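Local coordinates for YjeF-related protein (Enterococcus faecalis, PDB 2R3B) that probably dehydrates the S-epimer of damaged, hydrated NAD(P)H at the expense of ADP, so restoring NADH or NADPH, at residues 103-108 / 131-136. Sequence-based numbering, arbitrary orientation. Where two conformers were deposited one is given.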
loop_
_atom_site.group_PDB
_atom_site.type_symbol
_atom_site.label_atom_id
_atom_site.label_comp_id
_atom_site.label_asym_id
_atom_site.label_seq_id
_atom_site.Cartn_x
_atom_site.Cartn_y
_atom_site.Cartn_z
ATOM N N VAL B 103 -8.393 -27.951 9.413
ATOM C CA VAL B 103 -9.630 -28.343 8.755
ATOM C C VAL B 103 -9.967 -27.421 7.596
ATOM O O VAL B 103 -10.272 -27.868 6.496
ATOM C CB VAL B 103 -10.762 -28.432 9.773
ATOM C CG1 VAL B 103 -12.108 -28.739 9.057
ATOM C CG2 VAL B 103 -10.386 -29.514 10.850
ATOM N N LEU B 104 -9.862 -26.127 7.835
ATOM C CA LEU B 104 -10.178 -25.141 6.792
ATOM C C LEU B 104 -9.218 -25.246 5.610
ATOM O O LEU B 104 -9.624 -25.168 4.453
ATOM C CB LEU B 104 -10.118 -23.752 7.397
ATOM C CG LEU B 104 -10.523 -22.631 6.432
ATOM C CD1 LEU B 104 -11.890 -22.924 5.767
ATOM C CD2 LEU B 104 -10.547 -21.308 7.208
ATOM N N LEU B 105 -7.942 -25.463 5.880
ATOM C CA LEU B 105 -6.978 -25.576 4.784
ATOM C C LEU B 105 -7.266 -26.846 3.955
ATOM O O LEU B 105 -7.219 -26.839 2.719
ATOM C CB LEU B 105 -5.560 -25.503 5.316
ATOM C CG LEU B 105 -4.758 -26.674 5.844
ATOM C CD1 LEU B 105 -4.242 -27.570 4.693
ATOM C CD2 LEU B 105 -3.564 -26.121 6.646
ATOM N N THR B 106 -7.662 -27.923 4.627
ATOM C CA THR B 106 -8.085 -29.127 3.935
ATOM C C THR B 106 -9.322 -28.897 3.075
ATOM O O THR B 106 -9.414 -29.392 1.964
ATOM C CB THR B 106 -8.298 -30.245 4.985
ATOM O OG1 THR B 106 -7.037 -30.467 5.662
ATOM C CG2 THR B 106 -8.843 -31.508 4.366
ATOM N N ASN B 107 -10.251 -28.090 3.559
ATOM C CA ASN B 107 -11.456 -27.764 2.837
ATOM C C ASN B 107 -11.137 -27.015 1.564
ATOM O O ASN B 107 -11.661 -27.344 0.488
ATOM C CB ASN B 107 -12.354 -26.922 3.732
ATOM C CG ASN B 107 -13.775 -26.852 3.275
ATOM O OD1 ASN B 107 -14.151 -27.251 2.166
ATOM N ND2 ASN B 107 -14.608 -26.373 4.176
ATOM N N VAL B 108 -10.309 -25.985 1.678
ATOM C CA VAL B 108 -9.977 -25.187 0.506
ATOM C C VAL B 108 -9.164 -25.981 -0.510
ATOM O O VAL B 108 -9.357 -25.842 -1.722
ATOM C CB VAL B 108 -9.341 -23.800 0.844
ATOM C CG1 VAL B 108 -10.240 -23.015 1.819
ATOM C CG2 VAL B 108 -7.952 -23.902 1.370
ATOM N N LEU B 131 3.218 -30.024 2.960
ATOM C CA LEU B 131 3.464 -30.735 1.680
ATOM C C LEU B 131 2.909 -32.167 1.713
ATOM O O LEU B 131 2.225 -32.595 0.796
ATOM C CB LEU B 131 4.960 -30.774 1.345
ATOM C CG LEU B 131 5.344 -31.519 0.063
ATOM C CD1 LEU B 131 4.679 -30.883 -1.136
ATOM C CD2 LEU B 131 6.856 -31.543 -0.118
ATOM N N LYS B 132 3.197 -32.912 2.773
ATOM C CA LYS B 132 2.644 -34.270 2.865
ATOM C C LYS B 132 1.119 -34.275 2.835
ATOM O O LYS B 132 0.540 -35.127 2.191
ATOM C CB LYS B 132 3.050 -34.944 4.158
ATOM C CG LYS B 132 4.492 -35.272 4.289
ATOM C CD LYS B 132 4.672 -36.064 5.579
ATOM C CE LYS B 132 6.012 -35.926 6.194
ATOM N NZ LYS B 132 5.918 -36.613 7.533
HETATM N N MSE B 133 0.481 -33.355 3.577
HETATM C CA MSE B 133 -0.982 -33.293 3.599
HETATM C C MSE B 133 -1.492 -33.048 2.201
HETATM O O MSE B 133 -2.413 -33.705 1.751
HETATM C CB MSE B 133 -1.489 -32.216 4.576
HETATM C CG MSE B 133 -1.229 -32.548 6.031
HETATM SE SE MSE B 133 -1.761 -31.112 7.232
HETATM C CE MSE B 133 -3.482 -30.960 6.698
ATOM N N VAL B 134 -0.863 -32.116 1.488
ATOM C CA VAL B 134 -1.311 -31.783 0.144
ATOM C C VAL B 134 -1.110 -32.904 -0.839
ATOM O O VAL B 134 -1.974 -33.195 -1.661
ATOM C CB VAL B 134 -0.595 -30.506 -0.380
ATOM C CG1 VAL B 134 -0.763 -30.350 -1.904
ATOM C CG2 VAL B 134 -1.106 -29.298 0.380
ATOM N N LEU B 135 0.046 -33.545 -0.777
ATOM C CA LEU B 135 0.297 -34.673 -1.648
ATOM C C LEU B 135 -0.699 -35.797 -1.340
ATOM O O LEU B 135 -1.170 -36.439 -2.256
ATOM C CB LEU B 135 1.717 -35.193 -1.477
ATOM C CG LEU B 135 2.813 -34.260 -2.004
ATOM C CD1 LEU B 135 4.187 -34.796 -1.592
ATOM C CD2 LEU B 135 2.715 -34.125 -3.489
ATOM N N ALA B 136 -0.997 -36.025 -0.062
ATOM C CA ALA B 136 -1.932 -37.101 0.329
ATOM C C ALA B 136 -3.339 -36.797 -0.175
ATOM O O ALA B 136 -4.060 -37.689 -0.632
ATOM C CB ALA B 136 -1.957 -37.252 1.838
#
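Met133, present as selenomethionine, reaches out of helix 125-137 and lays its terminal methyl against Leu105 and Thr106 of helix 102-111, an example of one long side chain supplying the side-chain contact between two neighbouring helical segments. Between 103-108 and 131-136 the closest alpha carbons, Thr106 CA and Val134 CA, are 8.2 Å apart. Met133 CE bridges the gap, standing 3.7 Å from Thr106 OG1 and 4.0 Å from Leu105 CD1. These contacts belong to one of two modelled conformers of Met133 and are less certain for that reason. In it the chain runs out extended as far as the selenium and then bends at chi3 (55°), turning the methyl onto the other helix. The SE-CE bond aims almost straight at Thr106 OG1, with an SE-CE-OG1 angle near 177°, whereas CD1 of Leu105 lies beside the methyl. Both partners cross the Met133 chain at about a right angle; the two segments together bury 103 Å². Leu105 holds CG between its backbone N and carbonyl carbon (chi1 86°), and from there the branch carries CD1 to the flank of the Met133 methyl. The Thr106 hydroxyl is engaged within its own helix, donating to the carbonyl O of Thr102, so toward Met133 it offers a van der Waals surface. Gln137 NE2, from the end of helix 125-137, adds a polar link to Thr106 O. In the ribokinase-like fold the two helices belong to successive beta-alpha-beta crossovers: helix 102-111 connects strand 95-97, outermost on that side within the chain, to strand 114-117, and helix 125-137 leads on to 143-147. Leu105 also rests on Val97, Val134 packs on Ile115 and Ile117, and on another flank of helix 102-111 Leu104 and Val108 meet Gln55 of a second subunit.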